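Local coordinates for protein putative D-arabinose 5-phosphate isomerase (Klebsiella pneumoniae subsp. pneumoniae, PDB 3K2V) that probably interconverts D-ribulose 5-phosphate and D-arabinose 5-phosphate in its catalytic domain, and binds CMP-Kdo through the pair of CBS domains in this structure, at residues 20-23 against 24-28; 95-98 against 99-102; 139-143 against 144-148. One frame throughout, in Å; residues are numbered along the deposited sequence.

Contact 1 (20-23 against 24-28); sequences GALG and RKLLL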
ATOM      1  N   GLY A  20       2.000 -23.624   9.138  1.00 43.53           N
ATOM      2  CA  GLY A  20       2.362 -23.969  10.552  1.00 43.40           C
ATOM      3  C   GLY A  20       2.933 -22.769  11.294  1.00 43.46           C
ATOM      4  O   GLY A  20       2.416 -22.375  12.340  1.00 43.79           O
ATOM      5  N   ALA A  21       3.997 -22.188  10.736  1.00 43.33           N
ATOM      6  CA  ALA A  21       4.673 -21.018  11.311  1.00 42.97           C
ATOM      7  C   ALA A  21       3.814 -19.759  11.195  1.00 42.39           C
ATOM      8  O   ALA A  21       3.739 -18.950  12.128  1.00 41.95           O
ATOM      9  CB  ALA A  21       6.018 -20.793  10.617  1.00 43.03           C
ATOM     10  N   LEU A  22       3.191 -19.595  10.027  1.00 41.62           N
ATOM     11  CA  LEU A  22       2.274 -18.488   9.779  1.00 40.92           C
ATOM     12  C   LEU A  22       1.062 -18.582  10.705  1.00 40.17           C
ATOM     13  O   LEU A  22       0.671 -17.587  11.324  1.00 39.58           O
ATOM     14  CB  LEU A  22       1.815 -18.488   8.317  1.00 41.06           C
ATOM     15  CG  LEU A  22       0.913 -17.324   7.915  1.00 41.64           C
ATOM     16  CD1 LEU A  22       1.511 -15.981   8.359  1.00 42.78           C
ATOM     17  CD2 LEU A  22       0.670 -17.344   6.409  1.00 41.63           C
ATOM     18  N   GLY A  23       0.489 -19.789  10.791  1.00 39.31           N
ATOM     19  CA  GLY A  23      -0.603 -20.096  11.718  1.00 38.53           C
ATOM     20  C   GLY A  23      -0.293 -19.767  13.175  1.00 37.89           C
ATOM     21  O   GLY A  23      -1.143 -19.209  13.886  1.00 38.14           O
ATOM     22  N   ARG A  24       0.917 -20.111  13.621  1.00 36.62           N
ATOM     23  CA  ARG A  24       1.366 -19.790  14.979  1.00 35.54           C
ATOM     24  C   ARG A  24       1.580 -18.295  15.153  1.00 33.83           C
ATOM     25  O   ARG A  24       1.258 -17.745  16.206  1.00 32.40           O
ATOM     26  CB  ARG A  24       2.652 -20.535  15.334  1.00 35.96           C
ATOM     27  CG  ARG A  24       2.411 -21.945  15.836  1.00 37.96           C
ATOM     28  CD  ARG A  24       3.711 -22.727  16.013  1.00 41.16           C
ATOM     29  NE  ARG A  24       3.843 -23.813  15.030  1.00 44.04           N
ATOM     30  CZ  ARG A  24       4.782 -23.911  14.086  1.00 45.70           C
ATOM     31  NH1 ARG A  24       5.738 -22.992  13.951  1.00 47.02           N
ATOM     32  NH2 ARG A  24       4.769 -24.958  13.264  1.00 46.95           N
ATOM     33  N   LYS A  25       2.111 -17.633  14.125  1.00 32.07           N
ATOM     34  CA  LYS A  25       2.326 -16.195  14.232  1.00 31.11           C
ATOM     35  C   LYS A  25       0.996 -15.459  14.296  1.00 28.80           C
ATOM     36  O   LYS A  25       0.887 -14.467  14.992  1.00 28.15           O
ATOM     37  CB  LYS A  25       3.223 -15.625  13.124  1.00 32.07           C
ATOM     38  CG  LYS A  25       4.326 -14.709  13.729  1.00 34.93           C
ATOM     39  CD  LYS A  25       4.575 -13.426  12.985  1.00 37.29           C
ATOM     40  CE  LYS A  25       5.827 -12.733  13.534  1.00 38.51           C
ATOM     41  NZ  LYS A  25       5.955 -11.332  12.998  1.00 40.16           N
ATOM     42  N   LEU A  26      -0.027 -15.982  13.621  1.00 26.77           N
ATOM     43  CA  LEU A  26      -1.355 -15.359  13.660  1.00 25.81           C
ATOM     44  C   LEU A  26      -2.074 -15.528  15.019  1.00 24.13           C
ATOM     45  O   LEU A  26      -3.116 -14.915  15.243  1.00 23.39           O
ATOM     46  CB  LEU A  26      -2.244 -15.881  12.531  1.00 26.15           C
ATOM     47  CG  LEU A  26      -1.806 -15.558  11.087  1.00 26.00           C
ATOM     48  CD1 LEU A  26      -2.797 -16.168  10.103  1.00 27.90           C
ATOM     49  CD2 LEU A  26      -1.666 -14.063  10.870  1.00 26.94           C
ATOM     50  N   LEU A  27      -1.523 -16.338  15.917  1.00 22.81           N
ATOM     51  CA  LEU A  27      -2.102 -16.492  17.266  1.00 22.56           C
ATOM     52  C   LEU A  27      -1.417 -15.565  18.273  1.00 21.47           C
ATOM     53  O   LEU A  27      -1.816 -15.505  19.413  1.00 20.80           O
ATOM     54  CB  LEU A  27      -2.040 -17.950  17.736  1.00 22.99           C
ATOM     55  CG  LEU A  27      -2.929 -18.919  16.955  1.00 24.85           C
ATOM     56  CD1 LEU A  27      -2.836 -20.313  17.566  1.00 26.16           C
ATOM     57  CD2 LEU A  27      -4.378 -18.422  16.910  1.00 27.34           C
ATOM     58  N   LEU A  28      -0.419 -14.801  17.835  1.00 21.34           N
ATOM     59  CA  LEU A  28       0.245 -13.845  18.722  1.00 21.25           C
ATOM     60  C   LEU A  28      -0.593 -12.579  18.904  1.00 19.70           C
ATOM     61  O   LEU A  28      -1.385 -12.196  18.026  1.00 18.91           O
ATOM     62  CB  LEU A  28       1.616 -13.455  18.173  1.00 21.76           C
ATOM     63  CG  LEU A  28       2.660 -14.568  18.018  1.00 23.45           C
ATOM     64  CD1 LEU A  28       3.876 -13.988  17.271  1.00 25.42           C
ATOM     65  CD2 LEU A  28       3.034 -15.172  19.356  1.00 24.39           C
TER

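Contact 2 (95-98 against 99-102); sequences ASIA and DVMT. With CMK (cytidine 5'-monophosphate 3-deoxy-beta-D-gulo-oct-2-ulo-pyranosonic acid), chain C.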
ATOM      1  N   ALA A  95       0.711  22.243   0.956  1.00 16.52           N
ATOM      2  CA  ALA A  95      -0.378  21.865   1.873  1.00 15.52           C
ATOM      3  C   ALA A  95       0.097  21.492   3.290  1.00 14.67           C
ATOM      4  O   ALA A  95       1.234  21.031   3.494  1.00 14.72           O
ATOM      5  CB  ALA A  95      -1.191  20.687   1.295  1.00 15.12           C
ATOM      6  N   SER A  96      -0.768  21.705   4.268  0.50 14.44           N
ATOM      7  CA  SER A  96      -0.511  21.248   5.625  0.50 14.58           C
ATOM      8  C   SER A  96      -1.085  19.846   5.752  0.50 14.40           C
ATOM      9  O   SER A  96      -1.978  19.482   4.991  0.50 14.37           O
ATOM     10  CB  SER A  96      -1.178  22.187   6.615  0.50 14.87           C
ATOM     11  OG  SER A  96      -2.558  21.906   6.688  0.50 15.49           O
ATOM     12  N   ILE A  97      -0.575  19.054   6.692  1.00 13.69           N
ATOM     13  CA  ILE A  97      -1.106  17.712   6.927  1.00 13.93           C
ATOM     14  C   ILE A  97      -2.520  17.764   7.497  1.00 14.27           C
ATOM     15  O   ILE A  97      -3.351  16.927   7.162  1.00 14.90           O
ATOM     16  CB  ILE A  97      -0.174  16.802   7.781  1.00 13.64           C
ATOM     17  CG1 ILE A  97      -0.490  15.320   7.535  1.00 14.44           C
ATOM     18  CG2 ILE A  97      -0.236  17.179   9.306  1.00 12.51           C
ATOM     19  CD1 ILE A  97      -0.406  14.832   6.071  1.00 14.42           C
ATOM     20  N   ALA A  98      -2.794  18.766   8.309  1.00 15.28           N
ATOM     21  CA  ALA A  98      -4.092  18.905   8.986  1.00 16.74           C
ATOM     22  C   ALA A  98      -5.229  19.069   7.953  1.00 17.50           C
ATOM     23  O   ALA A  98      -6.355  18.644   8.178  1.00 18.45           O
ATOM     24  CB  ALA A  98      -4.079  20.142   9.901  1.00 16.69           C
ATOM     25  N   ASP A  99      -4.913  19.655   6.818  1.00 17.54           N
ATOM     26  CA  ASP A  99      -5.936  19.884   5.818  1.00 18.21           C
ATOM     27  C   ASP A  99      -6.251  18.671   4.943  1.00 17.60           C
ATOM     28  O   ASP A  99      -7.316  18.631   4.335  1.00 17.43           O
ATOM     29  CB  ASP A  99      -5.525  21.070   4.968  1.00 18.53           C
ATOM     30  CG  ASP A  99      -5.522  22.368   5.759  1.00 20.54           C
ATOM     31  OD1 ASP A  99      -6.119  22.449   6.892  1.00 25.34           O
ATOM     32  OD2 ASP A  99      -4.901  23.314   5.254  1.00 18.07           O
ATOM     33  N   VAL A 100      -5.340  17.704   4.866  1.00 17.58           N
ATOM     34  CA  VAL A 100      -5.512  16.566   3.972  1.00 16.79           C
ATOM     35  C   VAL A 100      -5.561  15.198   4.649  1.00 17.77           C
ATOM     36  O   VAL A 100      -5.840  14.192   3.991  1.00 17.36           O
ATOM     37  CB  VAL A 100      -4.452  16.556   2.855  1.00 17.21           C
ATOM     38  CG1 VAL A 100      -4.538  17.846   2.030  1.00 16.17           C
ATOM     39  CG2 VAL A 100      -3.009  16.329   3.394  1.00 14.82           C
HETATM   40  N   MSE A 101      -5.289  15.143   5.952  1.00 17.41           N
HETATM   41  CA  MSE A 101      -5.321  13.874   6.677  1.00 17.77           C
HETATM   42  C   MSE A 101      -6.732  13.280   6.751  1.00 18.15           C
HETATM   43  O   MSE A 101      -7.719  14.014   6.681  1.00 17.29           O
HETATM   44  CB  MSE A 101      -4.830  14.083   8.106  1.00 17.64           C
HETATM   45  CG  MSE A 101      -5.711  14.945   8.939  1.00 17.05           C
HETATM   46 SE   MSE A 101      -4.939  15.274  10.719  0.80 18.59          SE
HETATM   47  CE  MSE A 101      -6.307  16.444  11.396  1.00 20.10           C
ATOM     48  N   THR A 102      -6.809  11.959   6.893  1.00 18.51           N
ATOM     49  CA  THR A 102      -8.046  11.273   7.282  1.00 19.68           C
ATOM     50  C   THR A 102      -8.194  11.456   8.780  1.00 20.44           C
ATOM     51  O   THR A 102      -7.267  11.190   9.525  1.00 18.70           O
ATOM     52  CB  THR A 102      -7.958   9.757   6.949  1.00 20.14           C
ATOM     53  OG1 THR A 102      -7.888   9.596   5.535  1.00 22.44           O
ATOM     54  CG2 THR A 102      -9.131   8.932   7.497  1.00 20.14           C
TER
HETATM   55  N1C CMK C   1      -7.080   4.247   6.999  0.95 27.51           N
HETATM   56  C2C CMK C   1      -7.579   4.402   8.302  0.95 31.12           C
HETATM   57  N3C CMK C   1      -6.932   3.711   9.326  0.95 27.42           N
HETATM   58  C4C CMK C   1      -5.871   2.844   9.111  0.95 30.98           C
HETATM   59  C5C CMK C   1      -5.373   2.687   7.808  0.95 30.62           C
HETATM   60  C6C CMK C   1      -5.991   3.389   6.757  0.95 29.40           C
HETATM   61  O2C CMK C   1      -8.531   5.155   8.568  0.95 28.71           O
HETATM   62  N4C CMK C   1      -5.347   2.230  10.195  0.95 31.08           N
HETATM   63  C1' CMK C   1      -7.760   5.003   5.886  0.95 28.92           C
HETATM   64  C2' CMK C   1      -6.762   5.728   4.973  0.95 26.53           C
HETATM   65  O2' CMK C   1      -6.494   7.020   5.535  0.95 25.72           O
HETATM   66  C3' CMK C   1      -7.542   5.806   3.661  0.95 28.06           C
HETATM   67  C4' CMK C   1      -8.413   4.533   3.688  0.95 30.75           C
HETATM   68  O4' CMK C   1      -8.411   4.021   5.088  0.95 27.50           O
HETATM   69  O3' CMK C   1      -8.375   6.952   3.668  0.95 28.15           O
HETATM   70  C5' CMK C   1      -7.832   3.388   2.872  0.95 29.70           C
HETATM   71  O5' CMK C   1      -6.449   3.118   3.224  0.95 29.15           O
HETATM   72  PA  CMK C   1      -5.387   2.968   1.971  0.95 31.65           P
HETATM   73  O1A CMK C   1      -5.250   4.293   1.306  0.95 32.25           O
HETATM   74  O2A CMK C   1      -4.074   2.460   2.477  0.95 31.20           O
HETATM   75  O6  CMK C   1      -6.293   0.246  -0.677  0.95 41.40           O
HETATM   76  C2  CMK C   1      -5.915   1.619  -0.409  0.95 41.43           C
HETATM   77  O2  CMK C   1      -6.112   1.854   1.018  0.95 38.33           O
HETATM   78  C3  CMK C   1      -4.449   1.800  -0.839  0.95 40.63           C
HETATM   79  C4  CMK C   1      -4.142   1.224  -2.239  0.95 41.56           C
HETATM   80  O4  CMK C   1      -2.712   1.317  -2.512  0.95 43.36           O
HETATM   81  C5  CMK C   1      -4.630  -0.200  -2.388  0.95 42.82           C
HETATM   82  C6  CMK C   1      -6.116  -0.194  -2.050  0.95 43.59           C
HETATM   83  C7  CMK C   1      -6.738  -1.582  -2.105  0.95 45.93           C
HETATM   84  C1  CMK C   1      -6.873   2.621  -1.079  0.95 43.11           C
HETATM   85  O1X CMK C   1      -8.035   2.645  -0.616  0.95 45.38           O
HETATM   86  O1Y CMK C   1      -6.448   3.371  -1.982  0.95 42.83           O
HETATM   87  O5  CMK C   1      -3.920  -1.103  -1.507  0.95 42.96           O
HETATM   88  C8  CMK C   1      -8.264  -1.508  -1.933  0.95 45.93           C
HETATM   89  O8  CMK C   1      -8.745  -2.836  -1.742  0.95 50.18           O
HETATM   90  O7  CMK C   1      -6.455  -2.169  -3.359  0.95 45.85           O
HETATM   91  O   HOH W   1      -3.294  22.814   3.523  1.00 17.43           O
HETATM   92  O   HOH W   2      -3.514  24.041   8.475  1.00 55.22           O
HETATM   93  O   HOH W   3      -8.316  16.664   7.005  1.00 34.70           O

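Contact 3 (139-143 against 144-148); sequences GVVHM and HDLLR. With CMK (cytidine 5'-monophosphate 3-deoxy-beta-D-gulo-oct-2-ulo-pyranosonic acid), chain G.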
ATOM      1  N   GLY A 139       1.416   1.824  19.009  1.00 15.02           N
ATOM      2  CA  GLY A 139       2.192   1.164  17.989  1.00 15.60           C
ATOM      3  C   GLY A 139       1.415   1.039  16.692  1.00 15.53           C
ATOM      4  O   GLY A 139       0.293   1.520  16.585  1.00 14.87           O
ATOM      5  N   VAL A 140       2.044   0.395  15.711  1.00 16.55           N
ATOM      6  CA  VAL A 140       1.448   0.187  14.397  0.80 17.21           C
ATOM      7  C   VAL A 140       1.863  -1.191  13.918  1.00 17.28           C
ATOM      8  O   VAL A 140       2.990  -1.629  14.169  1.00 17.28           O
ATOM      9  CB  VAL A 140       1.908   1.260  13.396  0.80 18.22           C
ATOM     10  CG1 VAL A 140       1.318   1.020  12.032  0.80 19.42           C
ATOM     11  CG2 VAL A 140       1.523   2.660  13.878  0.80 18.82           C
ATOM     12  N   VAL A 141       0.934  -1.877  13.265  0.60 17.75           N
ATOM     13  CA  VAL A 141       1.198  -3.174  12.661  0.60 17.62           C
ATOM     14  C   VAL A 141       0.875  -3.089  11.182  0.60 17.55           C
ATOM     15  O   VAL A 141      -0.190  -2.607  10.821  0.60 17.53           O
ATOM     16  CB  VAL A 141       0.313  -4.295  13.236  0.60 18.04           C
ATOM     17  CG1 VAL A 141       0.763  -5.653  12.661  0.60 18.22           C
ATOM     18  CG2 VAL A 141       0.355  -4.306  14.738  0.60 17.91           C
ATOM     19  N   HIS A 142       1.783  -3.592  10.347  1.00 17.93           N
ATOM     20  CA  HIS A 142       1.589  -3.656   8.901  1.00 18.00           C
ATOM     21  C   HIS A 142       1.303  -5.101   8.529  1.00 18.02           C
ATOM     22  O   HIS A 142       1.770  -6.043   9.196  1.00 16.57           O
ATOM     23  CB  HIS A 142       2.862  -3.195   8.190  1.00 18.49           C
ATOM     24  CG  HIS A 142       2.662  -2.862   6.738  1.00 19.02           C
ATOM     25  ND1 HIS A 142       2.624  -3.826   5.751  1.00 19.48           N
ATOM     26  CD2 HIS A 142       2.499  -1.676   6.109  1.00 21.69           C
ATOM     27  CE1 HIS A 142       2.435  -3.248   4.574  1.00 20.90           C
ATOM     28  NE2 HIS A 142       2.357  -1.941   4.760  1.00 21.37           N
HETATM   29  N   MSE A 143       0.545  -5.279   7.452  1.00 18.86           N
HETATM   30  CA  MSE A 143       0.286  -6.621   6.929  0.70 19.83           C
HETATM   31  C   MSE A 143       1.592  -7.408   6.768  1.00 19.68           C
HETATM   32  O   MSE A 143       1.611  -8.597   7.091  1.00 20.03           O
HETATM   33  CB  MSE A 143      -0.518  -6.567   5.616  0.70 20.47           C
HETATM   34  CG  MSE A 143      -1.222  -7.888   5.236  0.60 23.12           C
HETATM   35 SE   MSE A 143      -2.568  -7.597   3.808  0.70 30.46          SE
HETATM   36  CE  MSE A 143      -3.997  -6.824   4.889  0.70 29.18           C
ATOM     37  N   HIS A 144       2.674  -6.761   6.325  1.00 20.43           N
ATOM     38  CA  HIS A 144       3.986  -7.430   6.197  1.00 22.46           C
ATOM     39  C   HIS A 144       4.483  -8.044   7.508  1.00 24.08           C
ATOM     40  O   HIS A 144       5.095  -9.106   7.497  1.00 24.47           O
ATOM     41  CB  HIS A 144       5.070  -6.466   5.697  1.00 23.16           C
ATOM     42  CG  HIS A 144       4.971  -6.145   4.240  1.00 24.45           C
ATOM     43  ND1 HIS A 144       4.788  -7.109   3.277  1.00 25.82           N
ATOM     44  CD2 HIS A 144       5.049  -4.968   3.583  1.00 25.84           C
ATOM     45  CE1 HIS A 144       4.748  -6.538   2.087  1.00 24.84           C
ATOM     46  NE2 HIS A 144       4.910  -5.240   2.243  1.00 25.84           N
ATOM     47  N   ASP A 145       4.214  -7.365   8.619  1.00 26.16           N
ATOM     48  CA  ASP A 145       4.590  -7.843   9.959  1.00 27.61           C
ATOM     49  C   ASP A 145       3.898  -9.158  10.327  1.00 30.38           C
ATOM     50  O   ASP A 145       4.475  -9.994  11.026  1.00 29.81           O
ATOM     51  CB  ASP A 145       4.238  -6.812  11.027  1.00 27.72           C
ATOM     52  CG  ASP A 145       4.937  -5.486  10.824  1.00 27.42           C
ATOM     53  OD1 ASP A 145       6.110  -5.498  10.443  1.00 27.76           O
ATOM     54  OD2 ASP A 145       4.315  -4.425  11.047  1.00 28.02           O
ATOM     55  N   LEU A 146       2.676  -9.349   9.850  1.00 33.51           N
ATOM     56  CA  LEU A 146       1.916 -10.544  10.181  1.00 36.90           C
ATOM     57  C   LEU A 146       2.392 -11.770   9.425  1.00 39.18           C
ATOM     58  O   LEU A 146       2.031 -12.886   9.799  1.00 40.54           O
ATOM     59  CB  LEU A 146       0.413 -10.321   9.988  1.00 36.97           C
ATOM     60  CG  LEU A 146      -0.133  -9.096  10.721  1.00 37.96           C
ATOM     61  CD1 LEU A 146      -1.632  -8.990  10.545  1.00 40.38           C
ATOM     62  CD2 LEU A 146       0.233  -9.056  12.209  1.00 40.44           C
ATOM     63  N   LEU A 147       3.248 -11.588   8.421  1.00 41.77           N
ATOM     64  CA  LEU A 147       3.824 -12.705   7.671  1.00 43.84           C
ATOM     65  C   LEU A 147       5.344 -12.877   7.814  1.00 45.91           C
ATOM     66  O   LEU A 147       5.928 -13.702   7.115  1.00 46.55           O
ATOM     67  CB  LEU A 147       3.532 -12.531   6.183  1.00 44.18           C
ATOM     68  CG  LEU A 147       2.214 -11.873   5.784  1.00 44.16           C
ATOM     69  CD1 LEU A 147       2.306 -11.530   4.301  1.00 45.66           C
ATOM     70  CD2 LEU A 147       1.006 -12.750   6.113  1.00 43.59           C
ATOM     71  N   ARG A 148       6.000 -12.102   8.671  1.00 48.15           N
ATOM     72  CA  ARG A 148       7.450 -12.253   8.864  1.00 50.14           C
ATOM     73  C   ARG A 148       7.731 -13.206  10.032  1.00 51.23           C
ATOM     74  O   ARG A 148       6.787 -13.695  10.673  1.00 51.71           O
ATOM     75  CB  ARG A 148       8.137 -10.883   9.062  1.00 50.61           C
ATOM     76  CG  ARG A 148       8.168 -10.330  10.496  1.00 52.64           C
ATOM     77  CD  ARG A 148       8.965  -9.028  10.563  1.00 55.01           C
ATOM     78  NE  ARG A 148       8.209  -7.898  10.014  1.00 57.38           N
ATOM     79  CZ  ARG A 148       8.708  -6.952   9.211  1.00 59.66           C
ATOM     80  NH1 ARG A 148       9.986  -6.964   8.838  1.00 60.73           N
ATOM     81  NH2 ARG A 148       7.914  -5.976   8.767  1.00 59.92           N
TER
HETATM   82  N1C CMK G   1       7.098  -2.548  -7.705  0.75 35.70           N
HETATM   83  C2C CMK G   1       7.511  -3.427  -8.761  0.75 35.78           C
HETATM   84  N3C CMK G   1       6.673  -4.468  -9.131  0.75 32.27           N
HETATM   85  C4C CMK G   1       5.444  -4.676  -8.491  0.75 36.21           C
HETATM   86  C5C CMK G   1       5.040  -3.836  -7.463  0.75 36.41           C
HETATM   87  C6C CMK G   1       5.872  -2.779  -7.068  0.75 35.82           C
HETATM   88  O2C CMK G   1       8.577  -3.266  -9.354  0.75 31.44           O
HETATM   89  N4C CMK G   1       4.679  -5.690  -8.894  0.75 36.96           N
HETATM   90  C1' CMK G   1       7.993  -1.415  -7.288  0.75 35.94           C
HETATM   91  C2' CMK G   1       7.281  -0.045  -7.178  0.75 33.76           C
HETATM   92  O2' CMK G   1       7.196   0.628  -8.457  0.75 28.75           O
HETATM   93  C3' CMK G   1       8.179   0.703  -6.194  0.75 34.02           C
HETATM   94  C4' CMK G   1       8.857  -0.409  -5.349  0.75 34.66           C
HETATM   95  O4' CMK G   1       8.555  -1.688  -5.977  0.75 33.24           O
HETATM   96  O3' CMK G   1       9.155   1.450  -6.932  0.75 33.03           O
HETATM   97  C5' CMK G   1       8.128  -0.586  -3.978  0.75 35.58           C
HETATM   98  O5' CMK G   1       6.663  -0.753  -4.184  0.75 36.82           O
HETATM   99  PA  CMK G   1       5.663   0.054  -3.183  0.75 38.43           P
HETATM  100  O1A CMK G   1       5.855   1.515  -3.685  0.75 38.36           O
HETATM  101  O2A CMK G   1       4.276  -0.443  -3.281  0.75 32.74           O
HETATM  102  O6  CMK G   1       6.463  -0.380   0.635  0.75 50.18           O
HETATM  103  C2  CMK G   1       6.173   0.562  -0.455  0.75 50.26           C
HETATM  104  O2  CMK G   1       6.343  -0.183  -1.705  0.75 44.60           O
HETATM  105  C3  CMK G   1       4.735   1.057  -0.327  0.75 49.98           C
HETATM  106  C4  CMK G   1       4.469   1.600   1.073  0.75 51.17           C
HETATM  107  O4  CMK G   1       3.089   1.996   1.136  0.75 53.81           O
HETATM  108  C5  CMK G   1       4.797   0.563   2.142  0.75 51.61           C
HETATM  109  C6  CMK G   1       6.278   0.184   1.969  0.75 52.63           C
HETATM  110  C7  CMK G   1       6.998  -0.719   3.004  0.75 54.95           C
HETATM  111  C1  CMK G   1       7.101   1.805  -0.487  0.75 51.22           C
HETATM  112  O1X CMK G   1       7.353   2.251  -1.624  0.75 54.45           O
HETATM  113  O1Y CMK G   1       7.483   2.335   0.588  0.75 51.70           O
HETATM  114  O5  CMK G   1       3.979  -0.588   1.956  0.75 51.02           O
HETATM  115  C8  CMK G   1       6.484  -2.149   3.080  0.75 56.28           C
HETATM  116  O8  CMK G   1       7.585  -3.024   3.423  0.75 57.25           O
HETATM  117  O7  CMK G   1       8.395  -0.796   2.677  0.75 54.67           O

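Contact 1 (20-23 against 24-28)
Arg-24 folds back over Gly-20, four residues back, just ahead of helix 21-25, and its flat end lies across the carbonyl to which its own backbone N donates. Two torsions put it there: CG stands beside the backbone N and anti to the carbonyl carbon (chi1 -84°), and a bend at chi3 (-111°) turns the guanidinium inward. Gly-20 O then lies over the centre of one guanidinium face, 3.3 Å from Arg-24 CZ, while Arg-24 N donates to the same oxygen at 3.0 Å. Toward the rim of the group, NH1 of Arg-24 passes 3.5 Å from Ala-21 CA. Arg-24 also touches a crystal neighbour, so lattice packing may share in this pose.

The next two helical hydrogen bonds run from Lys-25 N to Ala-21 O and from Leu-26 N to Leu-22 O, each 2.9 Å. Leu-26 keeps CG beside its own backbone N, which brings that carbon to 3.2 Å from Leu-22 O and leaves it 4.3 Å from Leu-22 CD1, a light apolar touch. Lys-25 takes a different course: bent at chi2, its chain leaves the helix and NZ bonds to the backbone O of Asp-145. From Lys-25 to Leu-28 the chain makes a type I beta turn, Leu-28 N giving its hydrogen to Lys-25 O at 3.1 Å.

Chemically, the Gly-20 carbonyl is held by one straightforward hydrogen bond and faced by a cationic plane without bonding to it; the guanidinium's attraction there would be electrostatic, probably modest at so exposed a site.

Contact 2 (95-98 against 99-102)
The carboxylate of Asp-99 receives the hydroxyl of Ser-96 over one face: OG stands 3.1 Å from Asp-99 CG, almost squarely above the plane. Water 2, 2.9 Å from Ser-96 OG, lies on that side but well out past the oxygens, bonding weakly to OD1. Water 1, accepting from Ser-96 N, lies nearer the carboxylate plane beside OD2, too close to trust.

Ser-96 is the N-cap of helix 97-100, in the second CBS domain. With chi1 at 78°, OG lies between its backbone N and carbonyl carbon and accepts from Asp-99 N at 3.3 Å. One of two Ser-96 conformers is described.

The Ile-97 carbonyl is gripped twice. Met-101 N comes at 2.9 Å nearly along the C=O axis, and Val-100 N at 3.1 Å from above the carbonyl plane. The side chains of Ile-97 and Val-100 cross at about a right angle, Ile-97 CD1 4.0 Å from Val-100 CG2. The extended chain of Met-101, a selenomethionine, runs alongside Ala-98, SE 4.1 Å from CA. Water 3 joins the carbonyl oxygens of these two residues.

Thr-102 OG1 lies 2.9 Å from O2' of the CMP-Kdo ribose; O3' and Asp-81 OD2 are weaker partners, its proton's direction unsettled. From there strand 102-103 pairs with strand 73-78, whose Phe-77 packs on Ile-97 and Val-100, while Ile-97 meets Leu-49 and Ala-52 of helix 49-59 and Ile-66 of strand 63-67.

Contact 3 (139-143 against 144-148)
His-142 and Asp-145 form a capping box where, in the second CBS domain, strand 136-142 gives way to helix 143-146. Among the hydrogen bonds, His-142 N reaches Asp-145 OD2 at 2.8 Å, almost straight (166°), meeting the anti side of that oxygen. The ring of His-142 caps as well: His-144 N donates to ND1 at 3.0 Å, only 5° out of the ring plane. CG anti to the backbone N (chi1 -164°) brings the ring edge, with ND1, up to this N-H. Leu-146 N closes the turn on Met-143 O at 3.1 Å.

The aromatic relation is a slid-apart pair. The two imidazoles point the same way with nearly parallel planes, yet their centroids are 4.8 Å apart and overlap little.

Apolar packing joins Val-141 to Leu-146, which cross at about a right angle; Val-141 has two conformers, so their tight fit is doubtful.

Of the charged groups, Asp-145 OD1 forms a salt bridge with Arg-148 NH2 and a weak bond with His-35 NE2.

Both histidines line the CMP-Kdo pocket, CD2 of His-144 approaching O8 of the sugar at 3.2 Å and NE2 of His-142 lying 3.5 Å from O5. Since ND1 of His-142 accepts a hydrogen bond, its proton is probably on NE2, on the ligand side. Asp-145 thus divides its work, one oxygen holding the N-H of the cap residue, the other pairing with Arg-148, whose charge it would probably offset.

The three contacts follow one another along the chain, each a local turn at a helix. Contacts 1 and 3 are neighbours, their centres 13 Å apart on the same side of the chain's centre: helix 21-25 packs against helix 143-146 and the chain end that follows it, through Lys-25 and Leu-22. Contact 2 lies on the opposite side, its centre 37 Å from contact 1 and 25 Å from contact 3, and touches neither. It leads into the four-stranded sheet by strand 102-103, whereas contact 3 leaves the three-stranded one by strand 136-142. Contacts 2 and 3 line different CMP-Kdo molecules, each also bound by the second subunit, consistent with ligand binding that spans the dimer.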